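DNA endonuclease I-CeuI (PDB 2EX5) cleaves DNA at a degenerate recognition site of 17 to 19 base pairs, making the staggered cut that starts intron homing, as a magnesium-dependent homodimer. Local coordinates at residues Lys17-Ala22 / Ser30-Asp35; Ser75-Val80 / Glu172-Lys177; Leu53-Phe58 / Leu97-Glu102. The protein carries 1 engineered substitution. All blocks are in the same frame, centred on the assembly; numbering follows the deposited sequence.

Contact 1 of 3, residues Lys17-Ala22 / Ser30-Asp35. With nucleotides of chain A.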
loop_
_atom_site.group_PDB
_atom_site.type_symbol
_atom_site.label_atom_id
_atom_site.label_comp_id
_atom_site.label_asym_id
_atom_site.label_seq_id
_atom_site.Cartn_x
_atom_site.Cartn_y
_atom_site.Cartn_z
ATOM N N LYS C 17 15.055 10.040 17.696
ATOM C CA LYS C 17 16.519 9.769 17.707
ATOM C C LYS C 17 16.978 9.301 19.059
ATOM O O LYS C 17 17.732 8.367 19.110
ATOM C CB LYS C 17 17.425 10.947 17.255
ATOM C CG LYS C 17 17.727 11.066 15.762
ATOM C CD LYS C 17 18.751 12.219 15.456
ATOM C CE LYS C 17 19.280 12.223 13.941
ATOM N NZ LYS C 17 19.292 10.859 13.222
ATOM N N LYS C 18 16.589 9.966 20.161
ATOM C CA LYS C 18 17.147 9.550 21.511
ATOM C C LYS C 18 16.725 8.095 21.684
ATOM O O LYS C 18 17.475 7.247 22.166
ATOM C CB LYS C 18 16.591 10.399 22.699
ATOM C CG LYS C 18 16.842 11.905 22.681
ATOM C CD LYS C 18 16.097 12.653 23.847
ATOM C CE LYS C 18 15.812 14.147 23.464
ATOM N NZ LYS C 18 16.956 14.952 22.786
ATOM N N ILE C 19 15.483 7.804 21.265
ATOM C CA ILE C 19 14.913 6.456 21.493
ATOM C C ILE C 19 15.745 5.455 20.709
ATOM O O ILE C 19 16.043 4.400 21.274
ATOM C CB ILE C 19 13.367 6.407 21.095
ATOM C CG1 ILE C 19 12.483 7.035 22.194
ATOM C CG2 ILE C 19 12.877 5.012 20.856
ATOM C CD1 ILE C 19 11.098 7.373 21.736
ATOM N N ASN C 20 16.069 5.728 19.392
ATOM C CA ASN C 20 16.973 4.794 18.601
ATOM C C ASN C 20 18.374 4.717 19.157
ATOM O O ASN C 20 19.016 3.635 19.185
ATOM C CB ASN C 20 17.065 5.101 17.067
ATOM C CG ASN C 20 15.839 4.707 16.326
ATOM O OD1 ASN C 20 15.455 3.535 16.287
ATOM N ND2 ASN C 20 15.161 5.695 15.799
ATOM N N ASP C 21 18.861 5.860 19.601
ATOM C CA ASP C 21 20.221 5.933 20.302
ATOM C C ASP C 21 20.236 5.091 21.577
ATOM O O ASP C 21 21.167 4.343 21.819
ATOM C CB ASP C 21 20.614 7.382 20.681
ATOM C CG ASP C 21 21.018 8.249 19.475
ATOM O OD1 ASP C 21 21.203 9.505 19.650
ATOM O OD2 ASP C 21 21.068 7.724 18.354
ATOM N N ALA C 22 19.158 5.166 22.371
ATOM C CA ALA C 22 18.980 4.212 23.568
ATOM C C ALA C 22 18.971 2.673 23.282
ATOM O O ALA C 22 19.722 1.881 23.936
ATOM C CB ALA C 22 17.725 4.724 24.484
ATOM N N SER C 30 12.253 -4.760 24.065
ATOM C CA SER C 30 11.015 -4.507 24.842
ATOM C C SER C 30 10.920 -3.068 25.284
ATOM O O SER C 30 9.841 -2.470 25.326
ATOM C CB SER C 30 11.029 -5.441 26.065
ATOM O OG SER C 30 10.237 -4.830 27.143
ATOM N N LYS C 31 12.031 -2.502 25.695
ATOM C CA LYS C 31 12.026 -1.114 26.071
ATOM C C LYS C 31 11.905 -0.124 24.893
ATOM O O LYS C 31 11.250 0.889 25.017
ATOM C CB LYS C 31 13.280 -0.825 26.900
ATOM C CG LYS C 31 13.584 0.612 27.197
ATOM C CD LYS C 31 12.581 1.363 28.075
ATOM C CE LYS C 31 13.243 2.751 28.402
ATOM N NZ LYS C 31 12.352 3.923 28.411
ATOM N N TYR C 32 12.558 -0.424 23.743
ATOM C CA TYR C 32 12.338 0.302 22.452
ATOM C C TYR C 32 10.853 0.292 22.179
ATOM O O TYR C 32 10.255 1.285 22.024
ATOM C CB TYR C 32 13.088 -0.526 21.357
ATOM C CG TYR C 32 13.143 0.113 20.031
ATOM C CD1 TYR C 32 13.018 -0.667 18.839
ATOM C CD2 TYR C 32 13.357 1.542 19.927
ATOM C CE1 TYR C 32 13.042 -0.004 17.572
ATOM C CE2 TYR C 32 13.379 2.207 18.640
ATOM C CZ TYR C 32 13.247 1.424 17.484
ATOM O OH TYR C 32 13.305 2.064 16.263
ATOM N N LEU C 33 10.201 -0.849 22.173
ATOM C CA LEU C 33 8.753 -0.858 22.009
ATOM C C LEU C 33 7.934 0.089 22.964
ATOM O O LEU C 33 7.025 0.816 22.544
ATOM C CB LEU C 33 8.357 -2.312 22.243
ATOM C CG LEU C 33 8.882 -3.328 21.191
ATOM C CD1 LEU C 33 8.344 -4.757 21.366
ATOM C CD2 LEU C 33 8.620 -2.848 19.837
ATOM N N ILE C 34 8.278 0.090 24.249
ATOM C CA ILE C 34 7.663 0.918 25.268
ATOM C C ILE C 34 7.857 2.364 24.972
ATOM O O ILE C 34 6.936 3.127 25.036
ATOM C CB ILE C 34 8.340 0.673 26.674
ATOM C CG1 ILE C 34 7.804 -0.595 27.346
ATOM C CG2 ILE C 34 8.101 1.923 27.710
ATOM C CD1 ILE C 34 8.844 -1.173 28.481
ATOM N N ASP C 35 9.066 2.746 24.614
ATOM C CA ASP C 35 9.336 4.141 24.218
ATOM C C ASP C 35 8.537 4.598 22.983
ATOM O O ASP C 35 8.018 5.709 22.911
ATOM C CB ASP C 35 10.852 4.298 23.938
ATOM C CG ASP C 35 11.715 4.233 25.203
ATOM O OD1 ASP C 35 11.212 4.373 26.379
ATOM O OD2 ASP C 35 12.927 4.036 24.993
ATOM P P DG A 8 19.722 7.924 11.133
ATOM O OP1 DG A 8 20.386 8.206 12.448
ATOM O OP2 DG A 8 18.328 7.493 10.992
ATOM O "O5'" DG A 8 19.978 9.278 10.259
ATOM C "C5'" DG A 8 21.327 9.746 9.903
ATOM C "C4'" DG A 8 21.516 9.876 8.392
ATOM O "O4'" DG A 8 21.672 8.562 7.815
ATOM C "C3'" DG A 8 20.346 10.522 7.636
ATOM O "O3'" DG A 8 20.764 11.847 7.380
ATOM C "C2'" DG A 8 20.328 9.774 6.327
ATOM C "C1'" DG A 8 21.318 8.627 6.447
ATOM N N9 DG A 8 20.825 7.327 5.960
ATOM C C8 DG A 8 19.979 6.457 6.605
ATOM N N7 DG A 8 19.747 5.326 5.949
ATOM C C5 DG A 8 20.509 5.460 4.799
ATOM C C6 DG A 8 20.592 4.601 3.678
ATOM O O6 DG A 8 20.083 3.452 3.519
ATOM N N1 DG A 8 21.411 5.175 2.682
ATOM C C2 DG A 8 22.041 6.384 2.764
ATOM N N2 DG A 8 22.802 6.742 1.717
ATOM N N3 DG A 8 21.939 7.191 3.824
ATOM C C4 DG A 8 21.145 6.682 4.782
HETATM O O HOH W 1 14.855 2.640 23.335
#

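Contact 2 of 3, residues Ser75-Val80 / Glu172-Lys177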
loop_
_atom_site.group_PDB
_atom_site.type_symbol
_atom_site.label_atom_id
_atom_site.label_comp_id
_atom_site.label_asym_id
_atom_site.label_seq_id
_atom_site.Cartn_x
_atom_site.Cartn_y
_atom_site.Cartn_z
ATOM N N SER C 75 36.263 -3.462 -0.636
ATOM C CA SER C 75 35.709 -4.798 -0.604
ATOM C C SER C 75 36.525 -5.681 -1.515
ATOM O O SER C 75 37.213 -5.203 -2.463
ATOM C CB SER C 75 34.208 -4.804 -0.950
ATOM O OG SER C 75 34.001 -4.248 -2.238
ATOM N N LYS C 76 36.475 -6.974 -1.258
ATOM C CA LYS C 76 37.172 -7.917 -2.144
ATOM C C LYS C 76 37.101 -7.625 -3.670
ATOM O O LYS C 76 38.097 -7.889 -4.399
ATOM C CB LYS C 76 36.728 -9.359 -1.872
ATOM C CG LYS C 76 37.556 -10.342 -2.634
ATOM C CD LYS C 76 37.776 -11.574 -1.858
ATOM C CE LYS C 76 38.330 -12.642 -2.741
ATOM N NZ LYS C 76 38.160 -13.971 -2.037
ATOM N N PHE C 77 35.929 -7.161 -4.154
ATOM C CA PHE C 77 35.710 -6.863 -5.587
ATOM C C PHE C 77 35.311 -5.438 -5.920
ATOM O O PHE C 77 35.077 -5.117 -7.108
ATOM C CB PHE C 77 34.792 -7.849 -6.231
ATOM C CG PHE C 77 35.228 -9.296 -6.034
ATOM C CD1 PHE C 77 34.477 -10.176 -5.247
ATOM C CD2 PHE C 77 36.406 -9.776 -6.601
ATOM C CE1 PHE C 77 34.848 -11.494 -5.072
ATOM C CE2 PHE C 77 36.815 -11.111 -6.419
ATOM C CZ PHE C 77 36.019 -11.963 -5.653
ATOM N N GLY C 78 35.244 -4.562 -4.906
ATOM C CA GLY C 78 35.029 -3.122 -5.188
ATOM C C GLY C 78 33.576 -2.758 -5.208
ATOM O O GLY C 78 33.206 -1.608 -5.339
ATOM N N LEU C 79 32.742 -3.770 -5.033
ATOM C CA LEU C 79 31.321 -3.561 -5.017
ATOM C C LEU C 79 30.637 -4.490 -4.001
ATOM O O LEU C 79 31.143 -5.538 -3.667
ATOM C CB LEU C 79 30.723 -3.655 -6.433
ATOM C CG LEU C 79 30.362 -4.987 -7.043
ATOM C CD1 LEU C 79 29.968 -4.768 -8.611
ATOM C CD2 LEU C 79 31.523 -5.875 -6.942
ATOM N N VAL C 80 29.501 -4.087 -3.489
ATOM C CA VAL C 80 28.797 -4.972 -2.497
ATOM C C VAL C 80 27.356 -5.103 -2.987
ATOM O O VAL C 80 26.830 -4.151 -3.536
ATOM C CB VAL C 80 28.801 -4.397 -1.059
ATOM C CG1 VAL C 80 28.305 -2.918 -1.083
ATOM C CG2 VAL C 80 27.863 -5.262 -0.099
ATOM N N GLU C 172 33.577 -15.868 -9.490
ATOM C CA GLU C 172 32.723 -16.545 -10.459
ATOM C C GLU C 172 31.235 -16.570 -10.088
ATOM O O GLU C 172 30.352 -16.270 -10.909
ATOM C CB GLU C 172 33.252 -17.978 -10.680
ATOM C CG GLU C 172 34.584 -17.998 -11.471
ATOM C CD GLU C 172 34.625 -17.063 -12.727
ATOM O OE1 GLU C 172 33.702 -17.053 -13.571
ATOM O OE2 GLU C 172 35.616 -16.338 -12.861
ATOM N N GLN C 173 30.954 -16.981 -8.863
ATOM C CA GLN C 173 29.612 -16.985 -8.359
ATOM C C GLN C 173 29.097 -15.562 -8.236
ATOM O O GLN C 173 27.940 -15.371 -8.496
ATOM C CB GLN C 173 29.554 -17.654 -7.012
ATOM C CG GLN C 173 29.853 -19.112 -7.055
ATOM C CD GLN C 173 28.956 -19.881 -6.149
ATOM O OE1 GLN C 173 29.305 -20.103 -5.014
ATOM N NE2 GLN C 173 27.750 -20.239 -6.623
ATOM N N LEU C 174 29.929 -14.593 -7.829
ATOM C CA LEU C 174 29.505 -13.215 -7.766
ATOM C C LEU C 174 29.020 -12.793 -9.120
ATOM O O LEU C 174 27.914 -12.206 -9.240
ATOM C CB LEU C 174 30.611 -12.266 -7.353
ATOM C CG LEU C 174 30.168 -10.773 -7.430
ATOM C CD1 LEU C 174 29.034 -10.368 -6.502
ATOM C CD2 LEU C 174 31.284 -9.826 -7.150
ATOM N N VAL C 175 29.861 -13.067 -10.137
ATOM C CA VAL C 175 29.529 -12.685 -11.537
ATOM C C VAL C 175 28.386 -13.516 -12.039
ATOM O O VAL C 175 27.419 -12.991 -12.579
ATOM C CB VAL C 175 30.793 -12.616 -12.495
ATOM C CG1 VAL C 175 30.415 -12.373 -13.942
ATOM C CG2 VAL C 175 31.774 -11.538 -12.026
ATOM N N ASN C 176 28.410 -14.800 -11.783
ATOM C CA ASN C 176 27.472 -15.678 -12.503
ATOM C C ASN C 176 26.147 -16.069 -11.870
ATOM O O ASN C 176 25.215 -16.249 -12.609
ATOM C CB ASN C 176 28.176 -16.929 -12.977
ATOM C CG ASN C 176 29.226 -16.633 -14.011
ATOM O OD1 ASN C 176 28.939 -16.117 -15.089
ATOM N ND2 ASN C 176 30.449 -16.969 -13.689
ATOM N N LYS C 177 26.101 -16.272 -10.553
ATOM C CA LYS C 177 24.877 -16.454 -9.774
ATOM C C LYS C 177 24.359 -15.149 -9.039
ATOM O O LYS C 177 23.251 -14.735 -9.274
ATOM C CB LYS C 177 25.008 -17.690 -8.867
ATOM C CG LYS C 177 24.716 -19.063 -9.658
ATOM C CD LYS C 177 25.166 -20.357 -8.862
ATOM C CE LYS C 177 25.640 -21.582 -9.754
ATOM N NZ LYS C 177 26.067 -21.265 -11.197
#

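Contact 3 of 3, residues Leu53-Phe58 / Leu97-Glu102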
loop_
_atom_site.group_PDB
_atom_site.type_symbol
_atom_site.label_atom_id
_atom_site.label_comp_id
_atom_site.label_asym_id
_atom_site.label_seq_id
_atom_site.Cartn_x
_atom_site.Cartn_y
_atom_site.Cartn_z
ATOM N N LEU C 53 -2.105 -11.986 9.582
ATOM C CA LEU C 53 -2.679 -12.059 8.254
ATOM C C LEU C 53 -2.936 -10.652 7.751
ATOM O O LEU C 53 -2.859 -10.444 6.597
ATOM C CB LEU C 53 -3.999 -12.896 8.219
ATOM C CG LEU C 53 -4.196 -14.378 7.841
ATOM C CD1 LEU C 53 -2.995 -15.143 7.504
ATOM C CD2 LEU C 53 -5.106 -15.253 8.844
ATOM N N PHE C 54 -3.382 -9.752 8.627
ATOM C CA PHE C 54 -3.618 -8.336 8.334
ATOM C C PHE C 54 -2.228 -7.687 7.998
ATOM O O PHE C 54 -2.111 -6.978 7.028
ATOM C CB PHE C 54 -4.300 -7.610 9.519
ATOM C CG PHE C 54 -4.499 -6.062 9.307
ATOM C CD1 PHE C 54 -5.687 -5.564 8.780
ATOM C CD2 PHE C 54 -3.483 -5.163 9.595
ATOM C CE1 PHE C 54 -5.897 -4.173 8.582
ATOM C CE2 PHE C 54 -3.662 -3.826 9.375
ATOM C CZ PHE C 54 -4.860 -3.333 8.885
ATOM N N LEU C 55 -1.167 -8.001 8.737
ATOM C CA LEU C 55 0.077 -7.430 8.419
ATOM C C LEU C 55 0.549 -7.984 7.055
ATOM O O LEU C 55 1.151 -7.242 6.312
ATOM C CB LEU C 55 1.070 -7.717 9.502
ATOM C CG LEU C 55 2.570 -7.383 9.368
ATOM C CD1 LEU C 55 2.713 -5.800 9.253
ATOM C CD2 LEU C 55 3.390 -7.956 10.518
ATOM N N ALA C 56 0.289 -9.265 6.732
ATOM C CA ALA C 56 0.662 -9.844 5.440
ATOM C C ALA C 56 0.101 -9.001 4.310
ATOM O O ALA C 56 0.850 -8.619 3.429
ATOM C CB ALA C 56 0.265 -11.303 5.287
ATOM N N GLY C 57 -1.151 -8.612 4.373
ATOM C CA GLY C 57 -1.790 -7.804 3.317
ATOM C C GLY C 57 -1.163 -6.437 3.283
ATOM O O GLY C 57 -0.907 -5.825 2.224
ATOM N N PHE C 58 -0.841 -5.922 4.450
ATOM C CA PHE C 58 -0.260 -4.575 4.498
ATOM C C PHE C 58 1.124 -4.528 3.778
ATOM O O PHE C 58 1.453 -3.558 3.145
ATOM C CB PHE C 58 -0.077 -4.253 5.958
ATOM C CG PHE C 58 0.463 -2.923 6.198
ATOM C CD1 PHE C 58 -0.336 -1.823 6.043
ATOM C CD2 PHE C 58 1.772 -2.751 6.604
ATOM C CE1 PHE C 58 0.151 -0.607 6.310
ATOM C CE2 PHE C 58 2.269 -1.504 6.806
ATOM C CZ PHE C 58 1.452 -0.459 6.646
ATOM N N LEU C 97 3.075 -0.171 11.635
ATOM C CA LEU C 97 4.576 -0.269 11.726
ATOM C C LEU C 97 5.036 -0.918 13.090
ATOM O O LEU C 97 5.931 -1.778 13.171
ATOM C CB LEU C 97 5.097 1.186 11.616
ATOM C CG LEU C 97 5.806 1.525 10.308
ATOM C CD1 LEU C 97 5.115 0.869 9.120
ATOM C CD2 LEU C 97 6.116 2.992 10.127
ATOM N N TYR C 98 4.350 -0.485 14.159
ATOM C CA TYR C 98 4.541 -1.048 15.520
ATOM C C TYR C 98 4.149 -2.538 15.553
ATOM O O TYR C 98 4.906 -3.407 15.995
ATOM C CB TYR C 98 3.772 -0.197 16.557
ATOM C CG TYR C 98 3.999 -0.696 17.944
ATOM C CD1 TYR C 98 5.092 -0.272 18.666
ATOM C CD2 TYR C 98 3.148 -1.640 18.526
ATOM C CE1 TYR C 98 5.377 -0.791 19.939
ATOM C CE2 TYR C 98 3.405 -2.134 19.805
ATOM C CZ TYR C 98 4.514 -1.678 20.493
ATOM O OH TYR C 98 4.824 -2.174 21.707
ATOM N N LEU C 99 3.030 -2.846 14.954
ATOM C CA LEU C 99 2.678 -4.266 14.757
ATOM C C LEU C 99 3.796 -5.048 14.063
ATOM O O LEU C 99 4.223 -6.082 14.600
ATOM C CB LEU C 99 1.373 -4.397 13.986
ATOM C CG LEU C 99 0.305 -5.468 14.087
ATOM C CD1 LEU C 99 -0.209 -5.779 12.663
ATOM C CD2 LEU C 99 0.680 -6.777 14.963
ATOM N N ALA C 100 4.314 -4.597 12.881
ATOM C CA ALA C 100 5.484 -5.318 12.286
ATOM C C ALA C 100 6.661 -5.563 13.245
ATOM O O ALA C 100 7.207 -6.674 13.330
ATOM C CB ALA C 100 5.996 -4.569 11.049
ATOM N N LEU C 101 7.092 -4.498 13.930
ATOM C CA LEU C 101 8.180 -4.546 14.962
ATOM C C LEU C 101 7.887 -5.636 15.986
ATOM O O LEU C 101 8.688 -6.552 16.288
ATOM C CB LEU C 101 8.182 -3.177 15.626
ATOM C CG LEU C 101 9.434 -2.324 15.854
ATOM C CD1 LEU C 101 10.456 -2.330 14.657
ATOM C CD2 LEU C 101 9.065 -0.921 16.286
ATOM N N GLU C 102 6.638 -5.575 16.454
ATOM C CA GLU C 102 6.131 -6.537 17.430
ATOM C C GLU C 102 6.158 -7.960 16.848
ATOM O O GLU C 102 6.664 -8.846 17.514
ATOM C CB GLU C 102 4.787 -6.053 17.996
ATOM C CG GLU C 102 4.323 -6.840 19.145
ATOM C CD GLU C 102 4.712 -6.291 20.485
ATOM O OE1 GLU C 102 5.539 -6.925 21.152
ATOM O OE2 GLU C 102 4.219 -5.257 20.872
#

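Contact 1 of 3, residues Lys17-Ala22 / Ser30-Asp35
Ile19 meets Tyr32 and Asp35 across an antiparallel helical hairpin, in which helices 10-26 and 29-40 run side by side with segment axes 9.9 Å apart and inclined at 172°. The apolar part belongs to Ile19, whose CG2 branch packs mainly on Tyr32 and whose CG1 branch packs on Asp35. CG2 sits at the edge of the Tyr32 ring, 3.6 Å from Tyr32 CE2. CG1 of Ile19 packs 3.6 Å from Asp35 CB, and the two side chains lie alongside one another, pointing opposite ways.

The direct polar contact is made by Tyr32. With CG anti to the backbone N (chi1 -172°), its ring carries OH across to Asn20 OD1, 2.6 Å away, in a weak hydrogen bond. Both residues are tied more firmly to strand 108-111: Tyr32 OH bonds Ile109 N, Asn20 ND2 bonds Ile109 O, and Arg108 makes a cation-pi contact with the ring. A phenylalanine in place of Tyr32 would probably leave Ile109 N and Asn20 OD1 without the hydroxyl they share. One water also bridges the helices, donating to Ile19 O and to Asp35 OD2.

Lys17, a DNA-interacting residue, takes no part in this packing; its NZ lies 3.0 Å from OP1 of DG8 of chain A.

Contact 2 of 3, residues Ser75-Val80 / Glu172-Lys177
Phe77 and Leu174 mark the closest approach of the two backbones, with their CA atoms still 9.1 Å apart, so the gap is bridged by side chains alone. Segment 75-80 is a turn running into a strand: Gly78 adopts a positive phi of 91°, and its N makes a weak hydrogen bond to Ser75 OG. Segment 172-177 is helical, widening into a pi-type turn at 174-177.

The turn is the distal end of the beta hairpin formed by strands 63-71 and 79-90 in the antiparallel sheet of the LAGLIDADG fold, and backbone bonds pair Gly78 with Leu72 and Val80 with Lys70. Helix 171-185 lies against this end of the sheet.

Leu174 reaches across with its CD2 methyl. That methyl approaches the Phe77 ring obliquely, 3.7 Å from Phe77 CD1, and touches Leu79 CD2 at 4.0 Å. Leu79 also meets Phe196. One face of the Phe77 ring is covered by Lys76, whose CG lies over the middle of the ring, 3.7 Å from its plane. The same lysine interacts with DNA, and its NZ is hydrogen-bonded to Gln169 O, just ahead of helix 171-185.

Contact 3 of 3, residues Leu53-Phe58 / Leu97-Glu102
Leu55 is the main bump in this contact, and the hollow it enters is the shallow surface around Ala100. The axes of segments 53-58 and 97-102 (helices 49-62 and 94-104) pass 10.5 Å apart at a signed crossing angle of -117°, and the CA atoms of Leu55 and Ala100 come within 7.0 Å of each other. Because Ala100 has nothing beyond CB, the forked end of Leu55 can settle directly on its backbone: CD2 of Leu55 rests 3.8 Å from Ala100 CA, while CD1 of Leu55 lies 3.9 Å from Ala100 CB. The fork is put there by the first torsion of Leu55, which sets CG anti to the backbone N (chi1 172°).

Leu99 answers from the other helix. Its CD1 methyl comes to the root of the Leu55 side chain, 3.9 Å from Leu55 CB, so Leu55 is met at its base by one leucine and at its tip by the alanine. Phe136 and Val103 add further packing to the same residue. More lightly, Leu97 CD1 approaches the rim of the Phe58 ring, 4.4 Å from Phe58 CE2.

Ala100 also packs on Leu121 and Leu97 on Leu119, both of strand 118-123, so helix 94-104 packs on the sheet. Helix 49-62 in turn meets the second subunit: the ring of Phe54 packs against that of Phe144 of the second subunit, and Ala56 touches Phe54 of the second subunit. Beyond Phe58 the helix leads to Gly61 and Glu62, which bind magnesium, and the Phe58 side chain is about 8 Å from a bound calcium ion. This is the LAGLIDADG helix, which combines dimer contacts with delivery of a metal ligand to the active site.

Contact 3 is the most central: its five touching residues are all buried, its centre is about 13 Å from that of the chain, and it alone lies at the dimer interface. The centres of contacts 1 and 2 lie farther out, at about 19 and 22 Å, and each includes a partly exposed residue. No two contacts share a helix or strand, but contacts 1 and 3 adjoin, Leu33 packing on Tyr98, Leu101 and Glu102. Contact 2 lies on the opposite side of the chain's centre. Contact 1 mixes apolar packing with polar and water-mediated links between helices, contact 3 is wholly apolar, and contact 2 joins a hairpin turn to a helix. Contacts 1 and 2 each include a DNA-interacting lysine.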